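Local coordinates for protein predicted acetamidase/formamidase (Thermoanaerobacter tengcongensis, PDB 3TKK) that probably hydrolyses carbon-nitrogen bonds of linear amides, and binds zinc and calcium ions, at residues E69-G74 / E176-A181; T160-E165 / T284-L289. One frame throughout, in Å; residues are numbered along the deposited sequence.

Overall arrangement
From the N terminus, the chain runs through strand 62-69 into the loop 69-74, which turns back into strand 76-86. About a hundred residues later, 176-181 returns to that loop and leads into strand 180-186, which pairs with 62-69; interaction 1 closes this long, helix-free excursion. Within it lies 160-165, the loop after strand 155-157. Its partner 284-289, on strand 283-290 near the C terminus, comes only after helices 237-255 and 260-270, so the two closures cross. Interaction 1 fastens the loop after strand 62-69 to the residues leading into strand 180-186; interaction 2 ties the loop near the metal sites to strand 283-290 of the nine-stranded mixed sheet. Their nearest atoms are about 9 Å apart.

Interaction 1. Residues E69-G74 / E176-A181; sequences EGAKEG and EGALLA
Lys72 and Glu176 lie side by side and point the same way, joining the loop 69-74 to the approach of strand 180-186. Along the lysine, CB passes 4.1 Å from Glu176 OE1, and CG packs closer, 3.4 Å from the same oxygen. CD skirts both carboxylate oxygens, and CE then leads to NZ, which closes a salt bridge of 2.9 Å to Glu176 OE2. The ammonium comes from the syn side of that oxygen, 22° out of the carboxylate plane. A bend at the last torsion (chi4 -78°) turns NZ back onto the acid; the glutamate chain is itself bent at chi2, folding its carboxylate toward the lysine. The other oxygen, OE1, accepts a hydrogen bond from a water that in turn accepts one from Glu73 N, so the acid is engaged at both oxygens. Beneath this exposed ion pair, Gly177 N donates to Ala71 O over 2.9 Å in a nearly straight bond (172° at the hydrogen). Ala71 CB points toward 176-181 and meets Ala178 CB at 4.0 Å, with Val211 of strand 203-212 also touching Ala71. Gly177 also makes a backbone hydrogen bond with Val68, and Leu180 with Ile66, so the contact prolongs the antiparallel pairing of strands 62-69 and 180-186 into the loops at their ends, within a mixed beta-sheet and away from the metal sites.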
loop_
_atom_site.group_PDB
_atom_site.type_symbol
_atom_site.label_atom_id
_atom_site.label_comp_id
_atom_site.label_asym_id
_atom_site.label_seq_id
_atom_site.Cartn_x
_atom_site.Cartn_y
_atom_site.Cartn_z
ATOM N N GLU A 69 -7.454 9.525 -33.149
ATOM C CA GLU A 69 -8.428 9.028 -34.135
ATOM C C GLU A 69 -8.879 7.601 -33.873
ATOM O O GLU A 69 -8.034 6.771 -33.738
ATOM C CB GLU A 69 -7.874 9.142 -35.578
ATOM C CG GLU A 69 -8.080 10.597 -36.043
ATOM C CD GLU A 69 -7.519 10.950 -37.415
ATOM O OE1 GLU A 69 -7.075 10.083 -38.196
ATOM O OE2 GLU A 69 -7.525 12.161 -37.686
ATOM N N GLY A 70 -10.204 7.349 -33.922
ATOM C CA GLY A 70 -10.754 5.965 -33.844
ATOM C C GLY A 70 -11.235 5.712 -32.422
ATOM O O GLY A 70 -11.973 4.731 -32.154
ATOM N N ALA A 71 -10.811 6.544 -31.478
ATOM C CA ALA A 71 -11.185 6.235 -30.135
ATOM C C ALA A 71 -12.577 6.688 -30.023
ATOM O O ALA A 71 -12.843 7.850 -30.328
ATOM C CB ALA A 71 -10.224 7.058 -29.064
ATOM N N LYS A 72 -13.480 5.806 -29.564
ATOM C CA LYS A 72 -14.837 6.183 -29.344
ATOM C C LYS A 72 -15.310 5.925 -27.924
ATOM O O LYS A 72 -14.728 5.114 -27.197
ATOM C CB LYS A 72 -15.738 5.431 -30.348
ATOM C CG LYS A 72 -15.556 6.045 -31.790
ATOM C CD LYS A 72 -16.561 5.592 -32.790
ATOM C CE LYS A 72 -16.033 5.879 -34.232
ATOM N NZ LYS A 72 -16.084 7.301 -34.811
ATOM N N GLU A 73 -16.371 6.601 -27.513
ATOM C CA GLU A 73 -16.933 6.312 -26.203
ATOM C C GLU A 73 -17.092 4.818 -25.949
ATOM O O GLU A 73 -17.746 4.164 -26.694
ATOM C CB GLU A 73 -18.328 6.924 -26.085
ATOM C CG GLU A 73 -19.039 6.535 -24.790
ATOM C CD GLU A 73 -20.319 7.361 -24.558
ATOM O OE1 GLU A 73 -20.987 7.788 -25.550
ATOM O OE2 GLU A 73 -20.670 7.589 -23.401
ATOM N N GLY A 74 -16.480 4.276 -24.873
ATOM C CA GLY A 74 -16.695 2.835 -24.576
ATOM C C GLY A 74 -15.438 2.041 -24.932
ATOM O O GLY A 74 -15.303 0.903 -24.442
ATOM N N GLU A 176 -15.369 11.001 -27.850
ATOM C CA GLU A 176 -14.739 10.836 -29.147
ATOM C C GLU A 176 -13.325 11.417 -29.157
ATOM O O GLU A 176 -13.147 12.569 -28.778
ATOM C CB GLU A 176 -15.627 11.519 -30.208
ATOM C CG GLU A 176 -15.240 11.276 -31.624
ATOM C CD GLU A 176 -15.605 9.864 -32.139
ATOM O OE1 GLU A 176 -16.525 9.259 -31.612
ATOM O OE2 GLU A 176 -14.945 9.340 -33.065
ATOM N N GLY A 177 -12.359 10.627 -29.602
ATOM C CA GLY A 177 -10.953 11.015 -29.746
ATOM C C GLY A 177 -10.221 10.952 -28.355
ATOM O O GLY A 177 -9.088 11.241 -28.278
ATOM N N ALA A 178 -10.948 10.563 -27.297
ATOM C CA ALA A 178 -10.495 10.388 -25.919
ATOM C C ALA A 178 -10.022 11.711 -25.306
ATOM O O ALA A 178 -10.263 11.906 -24.164
ATOM C CB ALA A 178 -9.317 9.274 -25.832
ATOM N N LEU A 179 -9.166 12.498 -25.977
ATOM C CA LEU A 179 -8.589 13.755 -25.397
ATOM C C LEU A 179 -7.633 13.487 -24.221
ATOM O O LEU A 179 -7.918 13.750 -23.012
ATOM C CB LEU A 179 -9.708 14.721 -24.983
ATOM C CG LEU A 179 -10.629 15.174 -26.187
ATOM C CD1 LEU A 179 -11.732 16.123 -25.725
ATOM C CD2 LEU A 179 -9.985 15.919 -27.451
ATOM N N LEU A 180 -6.458 13.043 -24.585
ATOM C CA LEU A 180 -5.478 12.694 -23.575
ATOM C C LEU A 180 -4.697 13.896 -23.190
ATOM O O LEU A 180 -4.318 14.668 -24.090
ATOM C CB LEU A 180 -4.592 11.648 -24.137
ATOM C CG LEU A 180 -3.308 11.234 -23.345
ATOM C CD1 LEU A 180 -3.686 10.335 -22.059
ATOM C CD2 LEU A 180 -2.452 10.446 -24.198
ATOM N N ALA A 181 -4.420 14.095 -21.889
ATOM C CA ALA A 181 -3.467 15.184 -21.477
ATOM C C ALA A 181 -2.677 14.646 -20.243
ATOM O O ALA A 181 -3.142 13.706 -19.539
ATOM C CB ALA A 181 -4.091 16.463 -21.123
HETATM O O HOH W 1 -17.858 8.845 -29.071
#

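Interaction 2. Residues T160-E165 / T284-L289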
loop_
_atom_site.group_PDB
_atom_site.type_symbol
_atom_site.label_atom_id
_atom_site.label_comp_id
_atom_site.label_asym_id
_atom_site.label_seq_id
_atom_site.Cartn_x
_atom_site.Cartn_y
_atom_site.Cartn_z
ATOM N N THR A 160 0.287 8.284 -8.947
ATOM C CA THR A 160 0.598 6.873 -8.839
ATOM C C THR A 160 2.018 6.493 -9.271
ATOM O O THR A 160 2.366 6.699 -10.446
ATOM C CB THR A 160 -0.527 6.074 -9.618
ATOM O OG1 THR A 160 -1.808 6.258 -8.924
ATOM C CG2 THR A 160 -0.117 4.600 -9.659
ATOM N N THR A 161 2.853 5.888 -8.371
ATOM C CA THR A 161 4.245 5.770 -8.578
ATOM C C THR A 161 4.442 4.750 -9.686
ATOM O O THR A 161 5.442 4.806 -10.374
ATOM C CB THR A 161 4.953 5.124 -7.267
ATOM O OG1 THR A 161 4.083 4.055 -6.805
ATOM C CG2 THR A 161 5.059 6.325 -6.082
ATOM N N LEU A 162 3.476 3.853 -9.903
ATOM C CA LEU A 162 3.635 2.882 -10.987
ATOM C C LEU A 162 3.750 3.549 -12.444
ATOM O O LEU A 162 4.009 2.840 -13.380
ATOM C CB LEU A 162 2.431 1.875 -10.963
ATOM C CG LEU A 162 2.207 1.054 -9.632
ATOM C CD1 LEU A 162 1.027 0.027 -9.870
ATOM C CD2 LEU A 162 3.596 0.455 -9.244
ATOM N N ILE A 163 3.163 4.768 -12.644
ATOM C CA ILE A 163 3.155 5.358 -13.977
ATOM C C ILE A 163 4.510 5.929 -14.272
ATOM O O ILE A 163 4.722 7.087 -13.977
ATOM C CB ILE A 163 1.956 6.412 -14.051
ATOM C CG1 ILE A 163 0.701 5.612 -13.669
ATOM C CG2 ILE A 163 1.890 7.023 -15.544
ATOM C CD1 ILE A 163 -0.813 6.511 -13.694
ATOM N N ALA A 164 5.368 5.130 -14.892
ATOM C CA ALA A 164 6.831 5.400 -15.087
ATOM C C ALA A 164 7.235 4.717 -16.358
ATOM O O ALA A 164 6.427 4.016 -16.930
ATOM C CB ALA A 164 7.604 4.748 -13.830
ATOM N N GLU A 165 8.515 4.798 -16.774
ATOM C CA GLU A 165 8.901 4.165 -17.949
ATOM C C GLU A 165 8.589 2.716 -17.829
ATOM O O GLU A 165 8.857 2.184 -16.765
ATOM C CB GLU A 165 10.476 4.366 -18.067
ATOM C CG GLU A 165 10.841 5.827 -18.295
ATOM C CD GLU A 165 12.369 5.923 -18.663
ATOM O OE1 GLU A 165 12.864 6.929 -19.136
ATOM O OE2 GLU A 165 13.039 4.939 -18.457
ATOM N N THR A 284 -6.374 8.221 -3.785
ATOM C CA THR A 284 -6.301 7.310 -4.840
ATOM C C THR A 284 -5.604 6.036 -4.237
ATOM O O THR A 284 -4.559 6.078 -3.540
ATOM C CB THR A 284 -5.460 7.871 -5.950
ATOM O OG1 THR A 284 -6.078 9.036 -6.498
ATOM C CG2 THR A 284 -5.315 6.841 -7.051
ATOM N N ALA A 285 -6.174 4.876 -4.575
ATOM C CA ALA A 285 -5.662 3.619 -4.180
ATOM C C ALA A 285 -5.609 2.726 -5.344
ATOM O O ALA A 285 -6.122 3.054 -6.432
ATOM C CB ALA A 285 -6.654 2.931 -3.107
ATOM N N ARG A 286 -5.027 1.568 -5.112
ATOM C CA ARG A 286 -4.962 0.642 -6.161
ATOM C C ARG A 286 -5.066 -0.781 -5.737
ATOM O O ARG A 286 -4.875 -1.077 -4.561
ATOM C CB ARG A 286 -3.737 0.896 -6.988
ATOM C CG ARG A 286 -2.445 0.710 -6.362
ATOM C CD ARG A 286 -1.328 1.409 -7.175
ATOM N NE ARG A 286 -0.076 0.974 -6.531
ATOM C CZ ARG A 286 0.720 1.744 -5.770
ATOM N NH1 ARG A 286 0.578 3.058 -5.770
ATOM N NH2 ARG A 286 1.845 1.210 -5.233
ATOM N N PHE A 287 -5.408 -1.677 -6.661
ATOM C CA PHE A 287 -5.257 -3.122 -6.360
ATOM C C PHE A 287 -4.415 -3.881 -7.375
ATOM O O PHE A 287 -4.710 -3.905 -8.564
ATOM C CB PHE A 287 -6.653 -3.753 -6.221
ATOM C CG PHE A 287 -6.591 -5.192 -5.727
ATOM C CD1 PHE A 287 -6.288 -5.447 -4.397
ATOM C CD2 PHE A 287 -6.936 -6.257 -6.565
ATOM C CE1 PHE A 287 -6.180 -6.732 -3.902
ATOM C CE2 PHE A 287 -6.841 -7.579 -6.037
ATOM C CZ PHE A 287 -6.539 -7.814 -4.712
ATOM N N SER A 288 -3.353 -4.548 -6.919
ATOM C CA SER A 288 -2.340 -4.986 -7.847
ATOM C C SER A 288 -2.268 -6.495 -7.791
ATOM O O SER A 288 -2.153 -7.049 -6.683
ATOM C CB SER A 288 -1.054 -4.442 -7.262
ATOM O OG SER A 288 0.063 -4.746 -7.991
ATOM N N LEU A 289 -2.162 -7.172 -8.962
ATOM C CA LEU A 289 -1.885 -8.615 -9.095
ATOM C C LEU A 289 -0.633 -8.839 -9.963
ATOM O O LEU A 289 -0.337 -8.060 -10.831
ATOM C CB LEU A 289 -3.062 -9.339 -9.739
ATOM C CG LEU A 289 -4.241 -9.475 -8.784
ATOM C CD1 LEU A 289 -5.610 -9.538 -9.551
ATOM C CD2 LEU A 289 -3.994 -10.761 -7.898
#
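Thr284 opens the contact with its methyl: CG2 lies 4.0 Å from Thr160 OG1, the two side chains crossing at about a right angle. The hydroxyls turn to other partners, Thr284 OG1 to Ser233 and Gln277, Thr160 OG1 to Ser276 and the carbonyl of Met158. Two residues on, Arg286 reaches across to a type I beta turn, Thr160 to Ile163, closed by a 3.0 Å bond from Ile163 N to Thr160 O. Although CG starts between the backbone N and the carbonyl carbon (chi1 65°), the chain is extended from there to NE and carries the guanidinium to the turn. Leu162 covers one of its faces: CG sits 3.8 Å above the plane, offset toward the rim, while CD1 comes within 3.6 Å of Arg286 NE. This joins the turn following the calcium ligands Asn157 and Asp159 to strand 283-290 of the large mixed sheet, with the Thr284 side chain about 9 Å from a bound calcium ion. Thr161 OG1 lies 3.8 Å from Arg286 NH1 without bonding it; Asp191 links the two instead, accepting a hydrogen bond from Thr161 OG1 through OD1 and forming a salt bridge with Arg286 NH2 through OD2. Gln274 takes NE and Ser276 takes NH1. A leucine in place of Arg286 would probably leave Asp191 without its cationic mate and Gln274 without the NE donor. Next along the strand, Phe287 meets the ring of Phe267 in its own chain and packs on Val194 of the second subunit, and Leu289 rests on Met248 and Phe252 of helix 237-255.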